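Side-chain contacts in protein NRD1 (PDB 3CLJ), which binds the phosphorylated C-terminal domain of RNA polymerase II as part of the Nrd1-Nab3-Sen1 transcription termination complex: residues V7-S12 with I25-T30; D34-E39 with R70-E75; D48-C53 with L59-I64; L123-D128 with A140-C145. All blocks are in the same frame, centred on the assembly; numbering follows the deposited sequence.

Contact 1 (V7-S12 with I25-T30); sequences VATLES and IKKLTT
Thr9 and Leu28 carry most of the apolar packing between residues 7-12 and 25-30. Methyl CG2 of Thr9 lies 3.6 Å from CD2 of Leu28, the two side chains lying antiparallel alongside one another. That same leucine methyl also sits against the backbone of the next residue, 3.9 Å from N of Leu10. The other branch of Leu28, CD1, meets CD1 of Leu10 at 3.9 Å, the two leucines nearly perpendicular, so the fork of Leu28 spans two consecutive residues of helix 3-11. The helices belong to the all-helical CID fold, in which helix 3-11 lies against helix 22-34; the short segments run nearly antiparallel, at 150°, with their axes 10.3 Å apart. Leu10 reaches onward to Leu45 and Tyr49 of helix 39-52, while Phe13 also packs on Leu28. Polar contact is made at the margin. Lys27, extended beyond CG, lays CD alongside CG2 of Thr9 at 3.7 Å and brings NZ to OG1 of Thr9, donating a hydrogen bond of 2.9 Å. Thr9 can serve both partners because OG1 stands beside its own backbone N (chi1 -61°), where it also bonds to O of Asn5, while CG2 faces Leu28. OD1 of Asn5 takes a second bond from NZ of Lys27. Within residues 7-12, OG of Ser12 donates to O of Thr9 at 2.6 Å.

Contact 2 (D34-E39 with R70-E75); sequences DHIDIE and RAYLDE
With CG anti to its carbonyl carbon (chi1 -88°), Tyr72 sends its ring from helix 58-77 toward Ile36 and Glu39, whereas Ile36 holds CG1 beside its own backbone N (chi1 -73°) and turns that branch to the ring. The contact joins the connection between helices 22-34 and 39-52 of the CID fold to helix 58-77. CG1 of Ile36 lies 3.7 Å from CE1 of Tyr72 and 3.9 Å from its OH, and the two side chains overlap head to tail with an oblique approach to the ring. On the other ortho carbon of the phenol, CE2, the neighbour is CB of Glu39 at 4.1 Å; the aliphatic root of the glutamate thus touches the tyrosine while its carboxylate turns back toward His92 and Gly88, where OE1 accepts bonds from ND1 of His92 and N of Gly88. The phenol is held at its far end by O of Ala32, its hydrogen-bonding partner on helix 22-34, and Ala93 of helix 90-111 also packs against Tyr72. A phenylalanine in its place would probably keep the ring between Ile36 and Glu39 but leave O of Ala32 without this side-chain partner. Glu39 follows Ile38, the N-cap of helix 39-52, and its N bonds to O of Ile36 at 2.9 Å. The closest approach of Glu39 to the phenol is CB to OH of Tyr72, 3.8 Å.

Contact 3 (D48-C53 with L59-I64); sequences DYSRLC and LGSLYI
Ser50 and Ser61 face each other where residues 48-53 and 59-64 come together, their CA atoms only 4.9 Å apart. The polar part of the contact is this serine pair. OG of Ser50 and OG of Ser61 are hydrogen-bonded at 2.9 Å. OG of Ser61 sits between its own backbone N and carbonyl carbon (chi1 83°), which lets it bond to O of Lys58, one turn back, as well as face Ser50. The ammonium group of Lys58 in turn bonds to O of Ser50, tying the start of helix 58-77 to the end of helix 39-52.

The apolar part is built round Tyr49 and the methylene of Ser61. CB of Ser61 meets CD2 of Tyr49 at 3.6 Å and SG of Cys53 at 4.0 Å. From the opposite side of the ring plane, CD1 of Ile64 approaches CE2 of Tyr49 at 3.8 Å, the two side chains set almost perpendicular. CB of Cys53 covers one face of the Tyr49 ring, offset toward its rim. Phe13 adds to this packing, touching both Tyr49 and Ile64.

The two helices form a helical hairpin of the CID fold; the short segments run antiparallel, 169° apart in direction with axes 8.9 Å apart. All six touching residues are buried, and the small serines probably permit this close approach: each serine hydroxyl has a polar partner, OG of Ser61 having O of Lys58 as well, so two polar groups are accommodated within an otherwise apolar core.

Contact 4 (L123-D128 with A140-C145); sequences LLDIWD and AIRSKC
Asp125 and Arg142 form a two-point salt bridge between helix 114-130 and the turn leading to helix 144-149. The straighter bond runs from NH2 of Arg142 to OD2 of Asp125, 3.0 Å with an N-H...O angle of 165°; it meets OD2 on the syn side and lies in the guanidinium plane. The second, from NE of Arg142 to OD1 of Asp125 at 2.9 Å, is weak, bent to 120°. The carboxylate and guanidinium planes are turned 55° apart, which goes with the unequal quality of the two bonds. Both carboxylate oxygens of Asp125 are therefore engaged by one arginine, and OD1 has a further long, weak ion pair with Arg129. An alanine in place of Arg142 would probably leave Asp125 with no more than that weak pair and uncover part of Leu124. NE of Arg142 also lies close to NE of Arg121, and Asp125 probably offsets part of this like-charge approach.

In this all-helical CID fold the segment after helix 114-130 packs back on it through a type I beta turn, Ala140 to Ser143, with Ile141 also touching helix 90-111. O of Ala140 accepts twice, from N of Ser143 at 3.0 Å and from OG of Ser143 at 2.7 Å, the latter in the carbonyl plane. Ser143, whose bonds close the turn, also occupies the N-cap position of helix 144-149.

Beside the ion pair, CD1 of Leu124 rests on CA of Arg142 at 3.7 Å. CG of Arg142 stands anti to its backbone N, which lays the methylenes across CB and CD1 of Leu124; CD1 also approaches CG2 of Ile141 at 4.4 Å.

Helix 58-77 connects the set, supplying one segment each to contacts 2 and 3. Contacts 1 and 3, their centres 12 Å apart, form one continuous core: CD1 of Leu10 meets CD1 of Ile64 at 3.6 Å. Contact 2 joins contact 1 through Thr29 CG2 and Ala71 CB, 3.9 Å apart. Contact 4 lies on the opposite side of the chain's centre from contact 1, about 26 Å away between centres, but is coupled to contact 3 where CB of Leu62 meets CD2 of Leu123 at 3.7 Å. Glycerol molecules, probably from the crystallisation liquor, lie about 3 Å from the side chain of His35 (contact 2) and about 5 Å from that of Lys27 (contact 1).

Contact 1 (V7-S12 with I25-T30)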
loop_
_atom_site.group_PDB
_atom_site.type_symbol
_atom_site.label_atom_id
_atom_site.label_comp_id
_atom_site.label_asym_id
_atom_site.label_seq_id
_atom_site.Cartn_x
_atom_site.Cartn_y
_atom_site.Cartn_z
ATOM N N VAL A 7 4.685 12.162 8.283
ATOM C CA VAL A 7 3.554 12.872 7.661
ATOM C C VAL A 7 4.028 13.769 6.507
ATOM O O VAL A 7 3.539 13.615 5.381
ATOM C CB VAL A 7 2.725 13.662 8.722
ATOM C CG1 VAL A 7 1.688 14.561 8.080
ATOM C CG2 VAL A 7 2.053 12.723 9.648
ATOM N N ALA A 8 4.986 14.668 6.786
ATOM C CA ALA A 8 5.581 15.531 5.762
ATOM C C ALA A 8 6.213 14.747 4.605
ATOM O O ALA A 8 6.082 15.156 3.457
ATOM C CB ALA A 8 6.620 16.603 6.402
ATOM N N THR A 9 6.868 13.620 4.885
ATOM C CA THR A 9 7.500 12.822 3.839
ATOM C C THR A 9 6.432 12.125 2.949
ATOM O O THR A 9 6.537 12.133 1.701
ATOM C CB THR A 9 8.476 11.787 4.442
ATOM O OG1 THR A 9 9.510 12.497 5.149
ATOM C CG2 THR A 9 9.092 10.890 3.369
ATOM N N LEU A 10 5.395 11.583 3.604
ATOM C CA LEU A 10 4.236 11.108 2.873
ATOM C C LEU A 10 3.545 12.214 2.014
ATOM O O LEU A 10 3.372 12.022 0.790
ATOM C CB LEU A 10 3.248 10.345 3.781
ATOM C CG LEU A 10 2.071 9.745 2.993
ATOM C CD1 LEU A 10 2.382 8.574 2.014
ATOM C CD2 LEU A 10 1.086 9.344 3.943
ATOM N N GLU A 11 3.147 13.332 2.633
ATOM C CA GLU A 11 2.605 14.437 1.885
ATOM C C GLU A 11 3.469 14.873 0.677
ATOM O O GLU A 11 2.912 15.312 -0.345
ATOM C CB GLU A 11 2.307 15.673 2.808
ATOM C CG GLU A 11 1.147 15.476 3.787
ATOM C CD GLU A 11 1.139 16.429 4.966
ATOM O OE1 GLU A 11 2.151 17.133 5.242
ATOM O OE2 GLU A 11 0.091 16.471 5.642
ATOM N N SER A 12 4.807 14.799 0.777
ATOM C CA SER A 12 5.678 15.250 -0.309
ATOM C C SER A 12 5.558 14.436 -1.627
ATOM O O SER A 12 6.066 14.871 -2.660
ATOM C CB SER A 12 7.145 15.339 0.131
ATOM O OG SER A 12 7.678 14.041 0.354
ATOM N N ILE A 25 10.130 5.900 -0.405
ATOM C CA ILE A 25 9.339 4.786 0.068
ATOM C C ILE A 25 10.145 3.972 1.093
ATOM O O ILE A 25 9.616 3.560 2.131
ATOM C CB ILE A 25 8.810 3.893 -1.160
ATOM C CG1 ILE A 25 7.793 4.720 -2.052
ATOM C CG2 ILE A 25 8.141 2.595 -0.665
ATOM C CD1 ILE A 25 7.311 4.019 -3.434
ATOM N N LYS A 26 11.411 3.719 0.781
ATOM C CA LYS A 26 12.297 3.064 1.725
ATOM C C LYS A 26 12.272 3.856 3.067
ATOM O O LYS A 26 12.177 3.264 4.152
ATOM C CB LYS A 26 13.694 2.973 1.142
ATOM C CG LYS A 26 14.640 2.225 2.011
ATOM C CD LYS A 26 16.046 2.262 1.493
ATOM C CE LYS A 26 16.969 1.828 2.638
ATOM N NZ LYS A 26 18.156 1.089 2.128
ATOM N N LYS A 27 12.321 5.182 2.984
ATOM C CA LYS A 27 12.325 6.054 4.195
ATOM C C LYS A 27 11.055 5.814 5.040
ATOM O O LYS A 27 11.111 5.573 6.236
ATOM C CB LYS A 27 12.362 7.526 3.760
ATOM C CG LYS A 27 13.024 8.453 4.714
ATOM C CD LYS A 27 12.469 9.865 4.604
ATOM C CE LYS A 27 12.995 10.763 5.751
ATOM N NZ LYS A 27 12.342 12.066 5.573
ATOM N N LEU A 28 9.903 5.829 4.380
ATOM C CA LEU A 28 8.661 5.493 5.034
ATOM C C LEU A 28 8.654 4.096 5.628
ATOM O O LEU A 28 8.070 3.863 6.696
ATOM C CB LEU A 28 7.472 5.676 4.054
ATOM C CG LEU A 28 7.167 7.062 3.475
ATOM C CD1 LEU A 28 5.898 6.973 2.543
ATOM C CD2 LEU A 28 6.986 8.182 4.565
ATOM N N THR A 29 9.300 3.164 4.941
ATOM C CA THR A 29 9.216 1.748 5.294
ATOM C C THR A 29 10.086 1.489 6.536
ATOM O O THR A 29 9.704 0.737 7.466
ATOM C CB THR A 29 9.636 0.868 4.109
ATOM O OG1 THR A 29 8.749 1.123 2.994
ATOM C CG2 THR A 29 9.553 -0.612 4.481
ATOM N N THR A 30 11.249 2.133 6.554
ATOM C CA THR A 30 12.123 2.065 7.727
ATOM C C THR A 30 11.455 2.674 8.959
ATOM O O THR A 30 11.507 2.091 10.055
ATOM C CB THR A 30 13.506 2.668 7.430
ATOM O OG1 THR A 30 14.091 1.878 6.385
ATOM C CG2 THR A 30 14.425 2.630 8.685
#

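Contact 2 (D34-E39 with R70-E75)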
loop_
_atom_site.group_PDB
_atom_site.type_symbol
_atom_site.label_atom_id
_atom_site.label_comp_id
_atom_site.label_asym_id
_atom_site.label_seq_id
_atom_site.Cartn_x
_atom_site.Cartn_y
_atom_site.Cartn_z
ATOM N N ASP A 34 10.371 0.634 12.535
ATOM C CA ASP A 34 10.897 1.198 13.758
ATOM C C ASP A 34 9.811 1.630 14.742
ATOM O O ASP A 34 10.104 1.902 15.901
ATOM C CB ASP A 34 11.740 2.423 13.427
ATOM C CG ASP A 34 13.108 2.066 12.889
ATOM O OD1 ASP A 34 13.461 0.861 12.835
ATOM O OD2 ASP A 34 13.833 3.006 12.519
ATOM N N HIS A 35 8.572 1.748 14.264
ATOM C CA HIS A 35 7.515 2.300 15.095
ATOM C C HIS A 35 6.248 1.457 14.888
ATOM O O HIS A 35 5.167 1.984 14.616
ATOM C CB HIS A 35 7.291 3.791 14.747
ATOM C CG HIS A 35 8.500 4.665 14.959
ATOM N ND1 HIS A 35 8.808 5.243 16.170
ATOM C CD2 HIS A 35 9.480 5.057 14.105
ATOM C CE1 HIS A 35 9.928 5.940 16.062
ATOM N NE2 HIS A 35 10.359 5.842 14.817
ATOM N N ILE A 36 6.390 0.136 15.015
ATOM C CA ILE A 36 5.249 -0.774 14.918
ATOM C C ILE A 36 4.189 -0.459 16.003
ATOM O O ILE A 36 2.983 -0.642 15.776
ATOM C CB ILE A 36 5.699 -2.275 14.945
ATOM C CG1 ILE A 36 6.362 -2.659 13.612
ATOM C CG2 ILE A 36 4.530 -3.233 15.239
ATOM C CD1 ILE A 36 7.426 -3.744 13.768
ATOM N N ASP A 37 4.638 0.038 17.158
ATOM C CA ASP A 37 3.712 0.390 18.266
ATOM C C ASP A 37 2.608 1.398 17.843
ATOM O O ASP A 37 1.467 1.253 18.238
ATOM C CB ASP A 37 4.464 0.779 19.574
ATOM C CG ASP A 37 5.189 2.151 19.503
ATOM O OD1 ASP A 37 5.900 2.510 18.530
ATOM O OD2 ASP A 37 5.082 2.887 20.499
ATOM N N ILE A 38 2.963 2.378 17.003
ATOM C CA ILE A 38 1.992 3.321 16.442
ATOM C C ILE A 38 1.562 2.979 14.986
ATOM O O ILE A 38 1.132 3.861 14.236
ATOM C CB ILE A 38 2.465 4.814 16.592
ATOM C CG1 ILE A 38 3.848 4.986 15.960
ATOM C CG2 ILE A 38 2.362 5.300 18.121
ATOM C CD1 ILE A 38 4.096 6.350 15.410
ATOM N N GLU A 39 1.631 1.696 14.603
ATOM C CA GLU A 39 1.244 1.283 13.259
ATOM C C GLU A 39 -0.169 1.757 12.911
ATOM O O GLU A 39 -0.486 1.960 11.741
ATOM C CB GLU A 39 1.300 -0.245 13.078
ATOM C CG GLU A 39 0.480 -1.059 14.074
ATOM C CD GLU A 39 -1.027 -1.148 13.759
ATOM O OE1 GLU A 39 -1.808 -1.582 14.651
ATOM O OE2 GLU A 39 -1.408 -0.797 12.633
ATOM N N ARG A 70 4.631 -5.738 2.892
ATOM C CA ARG A 70 5.444 -6.956 2.782
ATOM C C ARG A 70 6.553 -6.907 3.834
ATOM O O ARG A 70 6.973 -7.954 4.297
ATOM C CB ARG A 70 5.989 -7.277 1.356
ATOM C CG ARG A 70 4.962 -7.891 0.322
ATOM C CD ARG A 70 5.593 -8.338 -1.095
ATOM N NE ARG A 70 6.243 -7.178 -1.710
ATOM C CZ ARG A 70 7.549 -6.908 -1.673
ATOM N NH1 ARG A 70 8.425 -7.756 -1.127
ATOM N NH2 ARG A 70 7.967 -5.758 -2.165
ATOM N N ALA A 71 6.986 -5.702 4.243
ATOM C CA ALA A 71 7.953 -5.586 5.371
ATOM C C ALA A 71 7.337 -6.109 6.689
ATOM O O ALA A 71 7.954 -6.880 7.418
ATOM C CB ALA A 71 8.492 -4.162 5.538
ATOM N N TYR A 72 6.096 -5.736 6.935
ATOM C CA TYR A 72 5.361 -6.148 8.134
ATOM C C TYR A 72 5.068 -7.627 8.086
ATOM O O TYR A 72 5.170 -8.301 9.102
ATOM C CB TYR A 72 4.061 -5.337 8.233
ATOM C CG TYR A 72 4.202 -4.020 8.967
ATOM C CD1 TYR A 72 5.450 -3.514 9.320
ATOM C CD2 TYR A 72 3.083 -3.246 9.258
ATOM C CE1 TYR A 72 5.575 -2.280 10.009
ATOM C CE2 TYR A 72 3.205 -2.005 9.967
ATOM C CZ TYR A 72 4.443 -1.529 10.351
ATOM O OH TYR A 72 4.563 -0.325 11.089
ATOM N N LEU A 73 4.686 -8.107 6.897
ATOM C CA LEU A 73 4.456 -9.540 6.608
ATOM C C LEU A 73 5.693 -10.356 6.890
ATOM O O LEU A 73 5.594 -11.490 7.381
ATOM C CB LEU A 73 3.972 -9.788 5.152
ATOM C CG LEU A 73 3.631 -11.232 4.732
ATOM C CD1 LEU A 73 2.532 -11.833 5.627
ATOM C CD2 LEU A 73 3.263 -11.370 3.262
ATOM N N ASP A 74 6.869 -9.798 6.610
ATOM C CA ASP A 74 8.091 -10.476 7.050
ATOM C C ASP A 74 8.316 -10.510 8.559
ATOM O O ASP A 74 8.803 -11.503 9.061
ATOM C CB ASP A 74 9.328 -9.924 6.357
ATOM C CG ASP A 74 9.491 -10.475 4.973
ATOM O OD1 ASP A 74 8.953 -11.602 4.695
ATOM O OD2 ASP A 74 10.148 -9.766 4.168
ATOM N N GLU A 75 7.994 -9.424 9.262
ATOM C CA GLU A 75 8.111 -9.368 10.719
ATOM C C GLU A 75 7.191 -10.382 11.423
ATOM O O GLU A 75 7.568 -11.013 12.407
ATOM C CB GLU A 75 7.798 -7.970 11.221
ATOM C CG GLU A 75 8.876 -6.979 10.997
ATOM C CD GLU A 75 10.152 -7.311 11.738
ATOM O OE1 GLU A 75 10.082 -7.663 12.941
ATOM O OE2 GLU A 75 11.231 -7.214 11.108
#

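Contact 3 (D48-C53 with L59-I64)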
loop_
_atom_site.group_PDB
_atom_site.type_symbol
_atom_site.label_atom_id
_atom_site.label_comp_id
_atom_site.label_asym_id
_atom_site.label_seq_id
_atom_site.Cartn_x
_atom_site.Cartn_y
_atom_site.Cartn_z
ATOM N N ASP A 48 -5.288 6.432 3.517
ATOM C CA ASP A 48 -5.912 7.683 3.141
ATOM C C ASP A 48 -5.140 8.380 2.016
ATOM O O ASP A 48 -5.730 9.051 1.162
ATOM C CB ASP A 48 -6.059 8.564 4.393
ATOM C CG ASP A 48 -7.156 8.046 5.351
ATOM O OD1 ASP A 48 -8.018 7.253 4.915
ATOM O OD2 ASP A 48 -7.236 8.487 6.535
ATOM N N TYR A 49 -3.820 8.241 2.030
ATOM C CA TYR A 49 -3.024 8.763 0.945
ATOM C C TYR A 49 -3.470 8.091 -0.388
ATOM O O TYR A 49 -3.669 8.760 -1.396
ATOM C CB TYR A 49 -1.516 8.501 1.190
ATOM C CG TYR A 49 -0.741 8.959 0.004
ATOM C CD1 TYR A 49 -0.603 10.341 -0.263
ATOM C CD2 TYR A 49 -0.220 8.034 -0.917
ATOM C CE1 TYR A 49 0.098 10.780 -1.408
ATOM C CE2 TYR A 49 0.491 8.445 -2.014
ATOM C CZ TYR A 49 0.598 9.824 -2.293
ATOM O OH TYR A 49 1.254 10.244 -3.433
ATOM N N SER A 50 -3.607 6.778 -0.369
ATOM C CA SER A 50 -4.172 6.029 -1.513
ATOM C C SER A 50 -5.546 6.532 -1.988
ATOM O O SER A 50 -5.833 6.622 -3.191
ATOM C CB SER A 50 -4.270 4.523 -1.163
ATOM O OG SER A 50 -4.416 3.738 -2.342
ATOM N N ARG A 51 -6.419 6.752 -1.019
ATOM C CA ARG A 51 -7.765 7.283 -1.280
ATOM C C ARG A 51 -7.816 8.643 -1.929
ATOM O O ARG A 51 -8.698 8.894 -2.726
ATOM C CB ARG A 51 -8.576 7.364 0.010
ATOM C CG ARG A 51 -8.946 6.025 0.519
ATOM C CD ARG A 51 -9.599 6.195 1.870
ATOM N NE ARG A 51 -10.269 4.931 2.229
ATOM C CZ ARG A 51 -10.530 4.530 3.474
ATOM N NH1 ARG A 51 -10.211 5.324 4.515
ATOM N NH2 ARG A 51 -11.189 3.377 3.662
ATOM N N LEU A 52 -6.867 9.502 -1.590
ATOM C CA LEU A 52 -6.987 10.918 -1.861
ATOM C C LEU A 52 -5.959 11.474 -2.862
ATOM O O LEU A 52 -6.066 12.625 -3.269
ATOM C CB LEU A 52 -6.853 11.693 -0.522
ATOM C CG LEU A 52 -8.013 11.419 0.480
ATOM C CD1 LEU A 52 -7.740 11.963 1.915
ATOM C CD2 LEU A 52 -9.370 11.892 -0.037
ATOM N N CYS A 53 -4.958 10.682 -3.234
ATOM C CA CYS A 53 -3.883 11.200 -4.047
ATOM C C CYS A 53 -4.365 11.409 -5.510
ATOM O O CYS A 53 -5.382 10.837 -5.919
ATOM C CB CYS A 53 -2.659 10.246 -3.993
ATOM S SG CYS A 53 -2.983 8.632 -4.704
ATOM N N LEU A 59 -0.721 4.426 -8.381
ATOM C CA LEU A 59 0.274 3.384 -8.453
ATOM C C LEU A 59 1.292 3.536 -7.307
ATOM O O LEU A 59 1.485 2.594 -6.509
ATOM C CB LEU A 59 0.975 3.437 -9.810
ATOM C CG LEU A 59 2.117 2.409 -10.036
ATOM C CD1 LEU A 59 1.605 0.937 -9.797
ATOM C CD2 LEU A 59 2.799 2.586 -11.392
ATOM N N GLY A 60 1.893 4.721 -7.186
ATOM C CA GLY A 60 2.807 5.037 -6.053
ATOM C C GLY A 60 2.237 4.697 -4.691
ATOM O O GLY A 60 2.935 4.157 -3.829
ATOM N N SER A 61 0.963 5.021 -4.492
ATOM C CA SER A 61 0.278 4.725 -3.240
ATOM C C SER A 61 0.179 3.216 -2.948
ATOM O O SER A 61 0.283 2.789 -1.787
ATOM C CB SER A 61 -1.097 5.381 -3.200
ATOM O OG SER A 61 -2.077 4.548 -3.892
ATOM N N LEU A 62 0.029 2.409 -3.993
ATOM C CA LEU A 62 0.047 0.939 -3.823
ATOM C C LEU A 62 1.479 0.383 -3.611
ATOM O O LEU A 62 1.669 -0.652 -2.927
ATOM C CB LEU A 62 -0.657 0.253 -5.023
ATOM C CG LEU A 62 -2.174 0.523 -5.121
ATOM C CD1 LEU A 62 -2.731 -0.015 -6.474
ATOM C CD2 LEU A 62 -3.017 0.035 -3.949
ATOM N N TYR A 63 2.468 1.072 -4.189
ATOM C CA TYR A 63 3.903 0.771 -3.916
ATOM C C TYR A 63 4.229 1.035 -2.436
ATOM O O TYR A 63 4.972 0.280 -1.787
ATOM C CB TYR A 63 4.841 1.584 -4.802
ATOM C CG TYR A 63 4.903 1.139 -6.272
ATOM C CD1 TYR A 63 4.377 -0.101 -6.694
ATOM C CD2 TYR A 63 5.520 1.950 -7.220
ATOM C CE1 TYR A 63 4.474 -0.511 -8.049
ATOM C CE2 TYR A 63 5.617 1.579 -8.552
ATOM C CZ TYR A 63 5.109 0.346 -8.962
ATOM O OH TYR A 63 5.239 0.001 -10.279
ATOM N N ILE A 64 3.674 2.110 -1.885
ATOM C CA ILE A 64 3.917 2.409 -0.480
ATOM C C ILE A 64 3.326 1.296 0.417
ATOM O O ILE A 64 3.978 0.804 1.351
ATOM C CB ILE A 64 3.314 3.791 -0.067
ATOM C CG1 ILE A 64 4.144 4.966 -0.606
ATOM C CG2 ILE A 64 3.289 3.946 1.480
ATOM C CD1 ILE A 64 3.348 6.368 -0.603
#

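Contact 4 (L123-D128 with A140-C145)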
loop_
_atom_site.group_PDB
_atom_site.type_symbol
_atom_site.label_atom_id
_atom_site.label_comp_id
_atom_site.label_asym_id
_atom_site.label_seq_id
_atom_site.Cartn_x
_atom_site.Cartn_y
_atom_site.Cartn_z
ATOM N N LEU A 123 2.008 -6.129 -9.544
ATOM C CA LEU A 123 1.991 -6.028 -8.123
ATOM C C LEU A 123 1.003 -7.009 -7.472
ATOM O O LEU A 123 1.324 -7.647 -6.436
ATOM C CB LEU A 123 1.664 -4.554 -7.775
ATOM C CG LEU A 123 2.044 -3.958 -6.449
ATOM C CD1 LEU A 123 3.570 -3.978 -6.207
ATOM C CD2 LEU A 123 1.374 -2.549 -6.254
ATOM N N LEU A 124 -0.217 -7.126 -8.042
ATOM C CA LEU A 124 -1.147 -8.213 -7.628
ATOM C C LEU A 124 -0.505 -9.592 -7.687
ATOM O O LEU A 124 -0.772 -10.468 -6.833
ATOM C CB LEU A 124 -2.461 -8.198 -8.467
ATOM C CG LEU A 124 -3.317 -6.969 -8.083
ATOM C CD1 LEU A 124 -4.513 -6.746 -9.018
ATOM C CD2 LEU A 124 -3.782 -7.109 -6.579
ATOM N N ASP A 125 0.334 -9.809 -8.703
ATOM C CA ASP A 125 0.993 -11.115 -8.860
ATOM C C ASP A 125 2.031 -11.385 -7.777
ATOM O O ASP A 125 2.122 -12.492 -7.229
ATOM C CB ASP A 125 1.595 -11.246 -10.262
ATOM C CG ASP A 125 0.521 -11.445 -11.332
ATOM O OD1 ASP A 125 -0.638 -11.754 -10.952
ATOM O OD2 ASP A 125 0.822 -11.303 -12.551
ATOM N N ILE A 126 2.801 -10.357 -7.453
ATOM C CA ILE A 126 3.720 -10.376 -6.303
ATOM C C ILE A 126 2.951 -10.556 -4.981
ATOM O O ILE A 126 3.341 -11.385 -4.161
ATOM C CB ILE A 126 4.598 -9.083 -6.325
ATOM C CG1 ILE A 126 5.668 -9.187 -7.434
ATOM C CG2 ILE A 126 5.210 -8.739 -4.957
ATOM C CD1 ILE A 126 5.929 -7.820 -7.980
ATOM N N TRP A 127 1.845 -9.845 -4.779
ATOM C CA TRP A 127 1.042 -10.066 -3.556
ATOM C C TRP A 127 0.565 -11.514 -3.441
ATOM O O TRP A 127 0.615 -12.134 -2.370
ATOM C CB TRP A 127 -0.142 -9.084 -3.542
ATOM C CG TRP A 127 0.348 -7.663 -3.328
ATOM C CD1 TRP A 127 1.678 -7.278 -3.101
ATOM C CD2 TRP A 127 -0.416 -6.450 -3.304
ATOM N NE1 TRP A 127 1.761 -5.939 -2.918
ATOM C CE2 TRP A 127 0.501 -5.387 -3.014
ATOM C CE3 TRP A 127 -1.779 -6.149 -3.436
ATOM C CZ2 TRP A 127 0.096 -4.076 -2.859
ATOM C CZ3 TRP A 127 -2.171 -4.834 -3.313
ATOM C CH2 TRP A 127 -1.239 -3.806 -3.031
ATOM N N ASP A 128 0.073 -12.037 -4.560
ATOM C CA ASP A 128 -0.368 -13.428 -4.678
ATOM C C ASP A 128 0.786 -14.376 -4.327
ATOM O O ASP A 128 0.648 -15.265 -3.491
ATOM C CB ASP A 128 -0.860 -13.676 -6.122
ATOM C CG ASP A 128 -1.453 -15.058 -6.326
ATOM O OD1 ASP A 128 -2.614 -15.310 -5.900
ATOM O OD2 ASP A 128 -0.770 -15.894 -6.922
ATOM N N ALA A 140 -10.343 -11.590 -9.533
ATOM C CA ALA A 140 -11.314 -10.902 -10.402
ATOM C C ALA A 140 -10.858 -9.431 -10.622
ATOM O O ALA A 140 -10.811 -8.986 -11.758
ATOM C CB ALA A 140 -12.727 -10.974 -9.828
ATOM N N ILE A 141 -10.418 -8.762 -9.554
ATOM C CA ILE A 141 -9.860 -7.418 -9.610
ATOM C C ILE A 141 -8.639 -7.378 -10.532
ATOM O O ILE A 141 -8.462 -6.442 -11.298
ATOM C CB ILE A 141 -9.524 -6.897 -8.197
ATOM C CG1 ILE A 141 -10.800 -6.666 -7.414
ATOM C CG2 ILE A 141 -8.665 -5.620 -8.236
ATOM C CD1 ILE A 141 -10.543 -6.515 -5.884
ATOM N N ARG A 142 -7.840 -8.442 -10.489
ATOM C CA ARG A 142 -6.691 -8.577 -11.331
ATOM C C ARG A 142 -7.016 -8.616 -12.844
ATOM O O ARG A 142 -6.186 -8.254 -13.671
ATOM C CB ARG A 142 -5.921 -9.838 -10.896
ATOM C CG ARG A 142 -4.529 -9.986 -11.462
ATOM C CD ARG A 142 -4.388 -11.345 -12.047
ATOM N NE ARG A 142 -3.037 -11.614 -12.557
ATOM C CZ ARG A 142 -2.713 -12.618 -13.386
ATOM N NH1 ARG A 142 -3.636 -13.474 -13.826
ATOM N NH2 ARG A 142 -1.447 -12.779 -13.786
ATOM N N SER A 143 -8.200 -9.059 -13.246
ATOM C CA SER A 143 -8.449 -9.192 -14.708
ATOM C C SER A 143 -8.550 -7.832 -15.463
ATOM O O SER A 143 -8.988 -6.806 -14.886
ATOM C CB SER A 143 -9.633 -10.112 -14.989
ATOM O OG SER A 143 -10.787 -9.563 -14.429
ATOM N N LYS A 144 -8.042 -7.835 -16.703
ATOM C CA LYS A 144 -8.081 -6.705 -17.694
ATOM C C LYS A 144 -9.524 -6.285 -18.043
ATOM O O LYS A 144 -9.793 -5.122 -18.434
ATOM C CB LYS A 144 -7.391 -7.082 -19.034
ATOM C CG LYS A 144 -5.900 -6.906 -19.051
ATOM C CD LYS A 144 -5.364 -7.149 -20.480
ATOM C CE LYS A 144 -4.073 -6.322 -20.715
ATOM N NZ LYS A 144 -3.459 -6.429 -22.084
ATOM N N CYS A 145 -10.421 -7.265 -17.967
ATOM C CA CYS A 145 -11.831 -7.040 -18.125
ATOM C C CYS A 145 -12.379 -6.190 -17.007
ATOM O O CYS A 145 -13.303 -5.423 -17.238
ATOM C CB CYS A 145 -12.537 -8.380 -18.164
ATOM S SG CYS A 145 -12.029 -9.264 -19.665
#